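Local coordinates for protein probable N-glycosylase/DNA lyase (Thermotoga maritima, PDB 3N0U) that is a probable N-glycosylase/DNA lyase of the helix-hairpin-helix superfamily, with an all-helical fold, at residues S55-L59 with R102-I106; L59-W63 with L91-R97; S127-L131 with A143-L147. One frame throughout, in Å; residues are numbered along the deposited sequence. Where two conformers were deposited one is given.

Contact 1 of 3, residues S55-L59 with R102-I106; sequences SFCVL and RAEFI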
loop_
_atom_site.group_PDB
_atom_site.type_symbol
_atom_site.label_atom_id
_atom_site.label_comp_id
_atom_site.label_asym_id
_atom_site.label_seq_id
_atom_site.Cartn_x
_atom_site.Cartn_y
_atom_site.Cartn_z
ATOM N N SER A 55 -3.886 -9.329 2.596
ATOM C CA SER A 55 -5.262 -9.115 3.070
ATOM C C SER A 55 -5.487 -7.714 3.638
ATOM O O SER A 55 -6.542 -7.100 3.393
ATOM C CB SER A 55 -5.654 -10.185 4.085
ATOM O OG SER A 55 -5.529 -11.480 3.493
ATOM N N PHE A 56 -4.486 -7.185 4.339
ATOM C CA PHE A 56 -4.531 -5.811 4.817
ATOM C C PHE A 56 -4.741 -4.886 3.623
ATOM O O PHE A 56 -5.545 -3.961 3.668
ATOM C CB PHE A 56 -3.240 -5.456 5.572
ATOM C CG PHE A 56 -3.061 -3.983 5.818
ATOM C CD1 PHE A 56 -3.645 -3.377 6.913
ATOM C CD2 PHE A 56 -2.290 -3.209 4.968
ATOM C CE1 PHE A 56 -3.482 -2.023 7.142
ATOM C CE2 PHE A 56 -2.126 -1.858 5.197
ATOM C CZ PHE A 56 -2.731 -1.263 6.288
ATOM N N CYS A 57 -4.037 -5.150 2.532
ATOM C CA CYS A 57 -4.152 -4.286 1.370
ATOM C C CYS A 57 -5.517 -4.416 0.670
ATOM O O CYS A 57 -6.055 -3.440 0.152
ATOM C CB CYS A 57 -2.990 -4.533 0.403
ATOM S SG CYS A 57 -1.392 -4.073 1.112
ATOM N N VAL A 58 -6.095 -5.603 0.694
ATOM C CA VAL A 58 -7.459 -5.784 0.196
ATOM C C VAL A 58 -8.423 -4.907 1.013
ATOM O O VAL A 58 -9.311 -4.244 0.467
ATOM C CB VAL A 58 -7.886 -7.265 0.282
ATOM C CG1 VAL A 58 -9.365 -7.426 0.025
ATOM C CG2 VAL A 58 -7.080 -8.117 -0.694
ATOM N N LEU A 59 -8.237 -4.902 2.321
ATOM C CA LEU A 59 -9.174 -4.205 3.211
ATOM C C LEU A 59 -9.032 -2.702 3.192
ATOM O O LEU A 59 -10.000 -1.991 3.481
ATOM C CB LEU A 59 -9.002 -4.666 4.654
ATOM C CG LEU A 59 -9.291 -6.143 4.897
ATOM C CD1 LEU A 59 -9.016 -6.483 6.351
ATOM C CD2 LEU A 59 -10.706 -6.532 4.509
ATOM N N ARG A 102 -15.151 -8.137 0.545
ATOM C CA ARG A 102 -13.738 -8.237 0.915
ATOM C C ARG A 102 -13.413 -9.636 1.412
ATOM O O ARG A 102 -12.344 -10.170 1.113
ATOM C CB ARG A 102 -13.358 -7.206 1.979
ATOM C CG ARG A 102 -13.534 -5.751 1.552
ATOM C CD ARG A 102 -12.613 -5.322 0.412
ATOM N NE ARG A 102 -13.003 -3.982 -0.028
ATOM C CZ ARG A 102 -14.020 -3.720 -0.847
ATOM N NH1 ARG A 102 -14.755 -4.706 -1.368
ATOM N NH2 ARG A 102 -14.309 -2.465 -1.145
ATOM N N ALA A 103 -14.321 -10.238 2.169
ATOM C CA ALA A 103 -14.112 -11.616 2.632
ATOM C C ALA A 103 -13.966 -12.548 1.430
ATOM O O ALA A 103 -13.117 -13.439 1.433
ATOM C CB ALA A 103 -15.248 -12.066 3.513
ATOM N N GLU A 104 -14.795 -12.344 0.413
ATOM C CA GLU A 104 -14.766 -13.191 -0.768
ATOM C C GLU A 104 -13.439 -13.062 -1.502
ATOM O O GLU A 104 -12.853 -14.071 -1.930
ATOM C CB GLU A 104 -15.939 -12.849 -1.689
ATOM C CG GLU A 104 -17.282 -13.315 -1.132
ATOM C CD GLU A 104 -18.492 -12.879 -1.928
ATOM O OE1 GLU A 104 -18.332 -12.214 -2.965
ATOM O OE2 GLU A 104 -19.618 -13.226 -1.506
ATOM N N PHE A 105 -12.956 -11.831 -1.635
ATOM C CA PHE A 105 -11.650 -11.594 -2.242
ATOM C C PHE A 105 -10.552 -12.347 -1.508
ATOM O O PHE A 105 -9.724 -13.012 -2.129
ATOM C CB PHE A 105 -11.277 -10.107 -2.232
ATOM C CG PHE A 105 -12.128 -9.236 -3.104
ATOM C CD1 PHE A 105 -12.845 -9.742 -4.166
ATOM C CD2 PHE A 105 -12.201 -7.880 -2.841
ATOM C CE1 PHE A 105 -13.622 -8.905 -4.954
ATOM C CE2 PHE A 105 -12.950 -7.039 -3.627
ATOM C CZ PHE A 105 -13.672 -7.550 -4.682
ATOM N N ILE A 106 -10.544 -12.231 -0.185
ATOM C CA ILE A 106 -9.486 -12.830 0.636
ATOM C C ILE A 106 -9.527 -14.359 0.494
ATOM O O ILE A 106 -8.478 -15.021 0.305
ATOM C CB ILE A 106 -9.587 -12.360 2.102
ATOM C CG1 ILE A 106 -9.202 -10.885 2.166
ATOM C CG2 ILE A 106 -8.682 -13.172 3.023
ATOM C CD1 ILE A 106 -9.661 -10.177 3.435
HETATM O O HOH W 1 -11.974 -1.091 0.960
#
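Val58 reaches across with CG1, which sits 4.0 Å from CB of Phe105 and lies near the plane of that ring, at its edge. CG1 stands anti to the Val58 backbone N (chi1 169°), and this rotation sends it into the hollow formed by Phe105, Arg102 and Ile106: Arg102 CD is 3.9 Å from Val58 CG1, Ile106 CG1 slightly farther. The next residue, Leu59, turns CD2 against the aliphatic root of Arg102, 3.7 Å from its CB, and against CD1 of Ile106; the leucine and the arginine pass side by side, heading opposite ways. These side chains join helix 47-59 to helix 99-109 within the helix-hairpin-helix DNA glycosylase fold, nearly antiparallel: the axes of 55-59 and 102-106 lie 9.9 Å apart at 152°. At the other end, Ile106 CG2 lies 3.6 Å from Ser55 OG, a hydroxyl whose hydrogen bond goes back to Phe51 O of its own helix. Arg102 bends at chi2; in the conformer modelled here, so only tentatively, a water accepts from NE (3.2 Å) and donates weakly to Leu59 O. Farther out, Phe79 of helix 78-81 touches Ser55, Leu59 and Ile106, while Ile138 packs on Val58.

Contact 2 of 3, residues L59-W63 with L91-R97; sequences LTANW and LREVGHR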
loop_
_atom_site.group_PDB
_atom_site.type_symbol
_atom_site.label_atom_id
_atom_site.label_comp_id
_atom_site.label_asym_id
_atom_site.label_seq_id
_atom_site.Cartn_x
_atom_site.Cartn_y
_atom_site.Cartn_z
ATOM N N LEU A 59 -8.237 -4.902 2.321
ATOM C CA LEU A 59 -9.174 -4.205 3.211
ATOM C C LEU A 59 -9.032 -2.702 3.192
ATOM O O LEU A 59 -10.000 -1.991 3.481
ATOM C CB LEU A 59 -9.002 -4.666 4.654
ATOM C CG LEU A 59 -9.291 -6.143 4.897
ATOM C CD1 LEU A 59 -9.016 -6.483 6.351
ATOM C CD2 LEU A 59 -10.706 -6.532 4.509
ATOM N N THR A 60 -7.847 -2.194 2.872
ATOM C CA THR A 60 -7.663 -0.754 2.905
ATOM C C THR A 60 -7.793 -0.092 1.545
ATOM O O THR A 60 -7.472 1.089 1.412
ATOM C CB THR A 60 -6.310 -0.385 3.510
ATOM O OG1 THR A 60 -5.268 -0.960 2.724
ATOM C CG2 THR A 60 -6.225 -0.875 4.951
ATOM N N ALA A 61 -8.332 -0.805 0.558
ATOM C CA ALA A 61 -8.471 -0.250 -0.799
ATOM C C ALA A 61 -9.217 1.071 -0.810
ATOM O O ALA A 61 -8.830 2.004 -1.536
ATOM C CB ALA A 61 -9.159 -1.227 -1.707
ATOM N N ASN A 62 -10.281 1.143 -0.018
ATOM C CA ASN A 62 -11.074 2.354 0.134
ATOM C C ASN A 62 -11.432 2.537 1.601
ATOM O O ASN A 62 -12.581 2.822 1.947
ATOM C CB ASN A 62 -12.359 2.276 -0.699
ATOM C CG ASN A 62 -12.142 2.643 -2.164
ATOM O OD1 ASN A 62 -11.058 3.071 -2.563
ATOM N ND2 ASN A 62 -13.190 2.495 -2.969
ATOM N N TRP A 63 -10.434 2.349 2.456
ATOM C CA TRP A 63 -10.595 2.439 3.903
ATOM C C TRP A 63 -9.277 2.888 4.502
ATOM O O TRP A 63 -8.210 2.798 3.884
ATOM C CB TRP A 63 -10.915 1.056 4.474
ATOM C CG TRP A 63 -11.628 0.969 5.804
ATOM C CD1 TRP A 63 -12.528 1.849 6.324
ATOM C CD2 TRP A 63 -11.511 -0.091 6.760
ATOM N NE1 TRP A 63 -12.978 1.403 7.543
ATOM C CE2 TRP A 63 -12.373 0.209 7.828
ATOM C CE3 TRP A 63 -10.759 -1.267 6.810
ATOM C CZ2 TRP A 63 -12.505 -0.621 8.931
ATOM C CZ3 TRP A 63 -10.899 -2.101 7.912
ATOM C CH2 TRP A 63 -11.769 -1.771 8.954
ATOM N N LEU A 91 -15.113 -9.179 9.741
ATOM C CA LEU A 91 -14.885 -7.906 9.068
ATOM C C LEU A 91 -16.016 -6.933 9.372
ATOM O O LEU A 91 -15.785 -5.742 9.512
ATOM C CB LEU A 91 -14.719 -8.080 7.567
ATOM C CG LEU A 91 -13.464 -8.831 7.164
ATOM C CD1 LEU A 91 -13.514 -9.070 5.673
ATOM C CD2 LEU A 91 -12.232 -8.035 7.530
ATOM N N ARG A 92 -17.236 -7.441 9.495
ATOM C CA ARG A 92 -18.373 -6.591 9.839
ATOM C C ARG A 92 -18.172 -6.033 11.252
ATOM O O ARG A 92 -18.379 -4.833 11.492
ATOM C CB ARG A 92 -19.687 -7.382 9.718
ATOM C CG ARG A 92 -20.931 -6.582 9.963
ATOM C CD ARG A 92 -22.198 -7.440 9.692
ATOM N NE ARG A 92 -22.332 -7.826 8.277
ATOM C CZ ARG A 92 -21.997 -9.014 7.759
ATOM N NH1 ARG A 92 -21.507 -9.987 8.525
ATOM N NH2 ARG A 92 -22.157 -9.234 6.456
ATOM N N GLU A 93 -17.735 -6.905 12.170
ATOM C CA GLU A 93 -17.492 -6.531 13.561
ATOM C C GLU A 93 -16.430 -5.434 13.745
ATOM O O GLU A 93 -16.555 -4.608 14.650
ATOM C CB GLU A 93 -17.093 -7.778 14.379
ATOM C CG GLU A 93 -18.218 -8.797 14.572
ATOM C CD GLU A 93 -17.759 -10.106 15.226
ATOM O OE1 GLU A 93 -16.544 -10.270 15.507
ATOM O OE2 GLU A 93 -18.628 -10.979 15.459
ATOM N N VAL A 94 -15.398 -5.429 12.902
ATOM C CA VAL A 94 -14.334 -4.422 13.015
ATOM C C VAL A 94 -14.643 -3.181 12.187
ATOM O O VAL A 94 -13.828 -2.267 12.095
ATOM C CB VAL A 94 -12.928 -4.964 12.641
ATOM C CG1 VAL A 94 -12.578 -6.151 13.504
ATOM C CG2 VAL A 94 -12.837 -5.324 11.166
ATOM N N GLY A 95 -15.819 -3.152 11.581
ATOM C CA GLY A 95 -16.318 -1.935 10.961
ATOM C C GLY A 95 -16.113 -1.768 9.467
ATOM O O GLY A 95 -16.369 -0.693 8.932
ATOM N N HIS A 96 -15.677 -2.808 8.769
ATOM C CA HIS A 96 -15.529 -2.666 7.330
ATOM C C HIS A 96 -16.876 -2.450 6.680
ATOM O O HIS A 96 -17.856 -3.105 7.047
ATOM C CB HIS A 96 -14.851 -3.874 6.697
ATOM C CG HIS A 96 -14.130 -3.513 5.446
ATOM N ND1 HIS A 96 -14.795 -3.247 4.269
ATOM C CD2 HIS A 96 -12.824 -3.255 5.210
ATOM C CE1 HIS A 96 -13.923 -2.867 3.351
ATOM N NE2 HIS A 96 -12.719 -2.862 3.900
ATOM N N ARG A 97 -16.930 -1.528 5.730
ATOM C CA ARG A 97 -18.181 -1.197 5.037
ATOM C C ARG A 97 -18.623 -2.212 3.992
ATOM O O ARG A 97 -19.775 -2.219 3.592
ATOM C CB ARG A 97 -18.083 0.186 4.382
ATOM C CG ARG A 97 -18.040 1.318 5.390
ATOM C CD ARG A 97 -18.139 2.686 4.711
ATOM N NE ARG A 97 -16.979 2.975 3.862
ATOM C CZ ARG A 97 -15.833 3.495 4.302
ATOM N NH1 ARG A 97 -15.672 3.790 5.589
ATOM N NH2 ARG A 97 -14.841 3.722 3.450
HETATM O O HOH W 2 -15.154 1.829 9.723
#
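An edge-to-face pair, Trp63 and His96, joins the loop after helix 47-59 to the turn that follows helix 84-93. That helix finishes in a Schellman motif: Gly95 has positive phi, and its N and that of His96 bond back to Arg92 O and Leu91 O. His96 comes against one face of the indole, its CG anti to the backbone N (chi1 -153°), which brings CD2 to Trp63 and NE2 to Leu59 O. The ring points an edge at the six-membered ring of Trp63, with centroids 4.6 Å apart and planes at 60°; CD2 leads, 3.3 Å from Trp63 CE3 and displaced toward the rim. CA of His96 lies over that indole ring in a CH-pi contact. The imidazole is fixed at both nitrogens: NE2 donates to Leu59 O (2.9 Å, 151°) on a lone pair in the carbonyl plane, while ND1 is bonded to the backbone N of Tyr98. On the other side of the imidazole plane from Trp63, Leu59 CD2 packs 3.7 Å from Leu91 CD2. Arg97 NH1 lies 3.8 Å from Trp63 CD1, guanidinium and indole nearly perpendicular. A water accepts from Trp63 NE1 (3.1 Å) and donates to Gly95 O (2.9 Å).

Contact 3 of 3, residues S127-L131 with A143-L147; sequences SREFL and ASHFL
With chi1 at 168°, Arg128 sends CG away from its own backbone N and carries its chain across the flank of the facing helix, and a bend at chi3 then turns the guanidinium onto Ser144. Leu131 has CG beside its backbone N, opposite the carbonyl carbon, which aims CD1 at Phe146. The two helices, 124-134 and 140-148, are the arms of the helix-hairpin-helix motif that gives the superfamily its name; the axes of 127-131 and 143-147 are at 128°, and a sodium ion is bound at Val132, near the end of the first helix, and at Ala135 and Ile138 of the hairpin. Ala143 allows the close approach near the hairpin: its CA is 5.4 Å from that of Arg128, and its methyl touches both Arg128 CG (3.8 Å) and Leu131 CB (3.9 Å). Leu131 CD1 meets Phe146 CD2 at 3.6 Å, with the leucine branch roughly perpendicular to the phenylalanine side chain. Farther from the hairpin, Leu147 brings CD1 against the backbone N of Arg128 and up to Ser127 CB. The buried guanidinium has its charge matched by Glu188 of helix 181-198, which forms a salt bridge with NH1. Ser144 OG is likewise shared, being hydrogen-bonded to Trp140 O in its own helix. Arg128 NH1 donates to that hydroxyl at 2.9 Å, nearly straight at 164°, with OG lying in the guanidinium plane.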
loop_
_atom_site.group_PDB
_atom_site.type_symbol
_atom_site.label_atom_id
_atom_site.label_comp_id
_atom_site.label_asym_id
_atom_site.label_seq_id
_atom_site.Cartn_x
_atom_site.Cartn_y
_atom_site.Cartn_z
ATOM N N SER A 127 6.097 -8.475 -10.469
ATOM C CA SER A 127 5.253 -8.961 -9.377
ATOM C C SER A 127 3.978 -8.143 -9.257
ATOM O O SER A 127 2.912 -8.693 -9.029
ATOM C CB SER A 127 6.028 -8.964 -8.058
ATOM O OG SER A 127 7.065 -9.927 -8.149
ATOM N N ARG A 128 4.075 -6.837 -9.454
ATOM C CA ARG A 128 2.884 -6.001 -9.389
ATOM C C ARG A 128 1.910 -6.379 -10.509
ATOM O O ARG A 128 0.712 -6.478 -10.271
ATOM C CB ARG A 128 3.242 -4.513 -9.473
ATOM C CG ARG A 128 2.017 -3.631 -9.698
ATOM C CD ARG A 128 2.334 -2.183 -9.412
ATOM N NE ARG A 128 3.289 -1.676 -10.380
ATOM C CZ ARG A 128 3.935 -0.529 -10.280
ATOM N NH1 ARG A 128 3.753 0.250 -9.233
ATOM N NH2 ARG A 128 4.765 -0.167 -11.244
ATOM N N GLU A 129 2.423 -6.611 -11.719
ATOM C CA GLU A 129 1.579 -7.008 -12.846
ATOM C C GLU A 129 0.832 -8.293 -12.496
ATOM O O GLU A 129 -0.352 -8.438 -12.776
ATOM C CB GLU A 129 2.416 -7.238 -14.112
ATOM C CG GLU A 129 2.882 -5.961 -14.788
ATOM C CD GLU A 129 3.810 -6.222 -15.983
ATOM O OE1 GLU A 129 3.984 -7.397 -16.375
ATOM O OE2 GLU A 129 4.374 -5.242 -16.520
ATOM N N PHE A 130 1.545 -9.231 -11.893
ATOM C CA PHE A 130 0.944 -10.504 -11.507
ATOM C C PHE A 130 -0.206 -10.327 -10.540
ATOM O O PHE A 130 -1.252 -10.926 -10.698
ATOM C CB PHE A 130 1.977 -11.433 -10.883
ATOM C CG PHE A 130 1.380 -12.713 -10.369
ATOM C CD1 PHE A 130 0.912 -12.800 -9.069
ATOM C CD2 PHE A 130 1.235 -13.804 -11.206
ATOM C CE1 PHE A 130 0.335 -13.969 -8.601
ATOM C CE2 PHE A 130 0.657 -14.984 -10.741
ATOM C CZ PHE A 130 0.207 -15.063 -9.445
ATOM N N LEU A 131 -0.001 -9.500 -9.528
ATOM C CA LEU A 131 -1.010 -9.303 -8.511
ATOM C C LEU A 131 -2.211 -8.571 -9.074
ATOM O O LEU A 131 -3.340 -8.885 -8.727
ATOM C CB LEU A 131 -0.418 -8.524 -7.339
ATOM C CG LEU A 131 0.591 -9.296 -6.504
ATOM C CD1 LEU A 131 1.344 -8.333 -5.608
ATOM C CD2 LEU A 131 -0.081 -10.425 -5.693
ATOM N N ALA A 143 -1.561 -3.361 -5.209
ATOM C CA ALA A 143 -0.411 -4.226 -5.461
ATOM C C ALA A 143 0.877 -3.490 -5.112
ATOM O O ALA A 143 1.800 -4.069 -4.515
ATOM C CB ALA A 143 -0.374 -4.647 -6.910
ATOM N N SER A 144 0.961 -2.216 -5.482
ATOM C CA SER A 144 2.103 -1.396 -5.091
ATOM C C SER A 144 2.240 -1.309 -3.586
ATOM O O SER A 144 3.334 -1.397 -3.048
ATOM C CB SER A 144 1.955 0.007 -5.658
ATOM O OG SER A 144 1.789 -0.050 -7.068
ATOM N N HIS A 145 1.109 -1.133 -2.928
ATOM C CA HIS A 145 1.033 -1.032 -1.483
ATOM C C HIS A 145 1.546 -2.295 -0.798
ATOM O O HIS A 145 2.378 -2.216 0.116
ATOM C CB HIS A 145 -0.425 -0.781 -1.117
ATOM C CG HIS A 145 -0.651 -0.399 0.304
ATOM N ND1 HIS A 145 -1.917 -0.221 0.816
ATOM C CD2 HIS A 145 0.209 -0.131 1.317
ATOM C CE1 HIS A 145 -1.832 0.126 2.089
ATOM N NE2 HIS A 145 -0.553 0.187 2.418
ATOM N N PHE A 146 1.049 -3.451 -1.243
ATOM C CA PHE A 146 1.497 -4.730 -0.705
ATOM C C PHE A 146 3.019 -4.871 -0.855
ATOM O O PHE A 146 3.730 -5.198 0.109
ATOM C CB PHE A 146 0.781 -5.893 -1.410
ATOM C CG PHE A 146 1.376 -7.254 -1.120
ATOM C CD1 PHE A 146 1.233 -7.835 0.117
ATOM C CD2 PHE A 146 2.080 -7.918 -2.089
ATOM C CE1 PHE A 146 1.778 -9.064 0.381
ATOM C CE2 PHE A 146 2.641 -9.147 -1.826
ATOM C CZ PHE A 146 2.482 -9.715 -0.585
ATOM N N LEU A 147 3.523 -4.652 -2.057
ATOM C CA LEU A 147 4.952 -4.835 -2.286
ATOM C C LEU A 147 5.788 -3.888 -1.417
ATOM O O LEU A 147 6.758 -4.297 -0.765
ATOM C CB LEU A 147 5.275 -4.724 -3.781
ATOM C CG LEU A 147 4.726 -5.906 -4.606
ATOM C CD1 LEU A 147 4.772 -5.608 -6.087
ATOM C CD2 LEU A 147 5.492 -7.196 -4.292
#

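Along the chain, the end of helix 47-59 and the loop after it open contacts 1 and 2, with Leu59 common to both. Contact 2 closes first, at residues 91-97, and is nested inside the longer loop that contact 1 closes at 102-106. Helices 84-93 and 99-109, consecutive in the chain, are thereby drawn onto the end of helix 47-59, and the two contacts touch where Arg102 CG packs 3.4 Å from His96 CE1. Contact 3 follows in series, crossing neither, and closes the short hairpin between 127-131 and 143-147. Helix 47-59 and the loop after it bridge the two groups: Cys57 SG packs 3.4 Å from Phe146 N, and Thr60 meets His145.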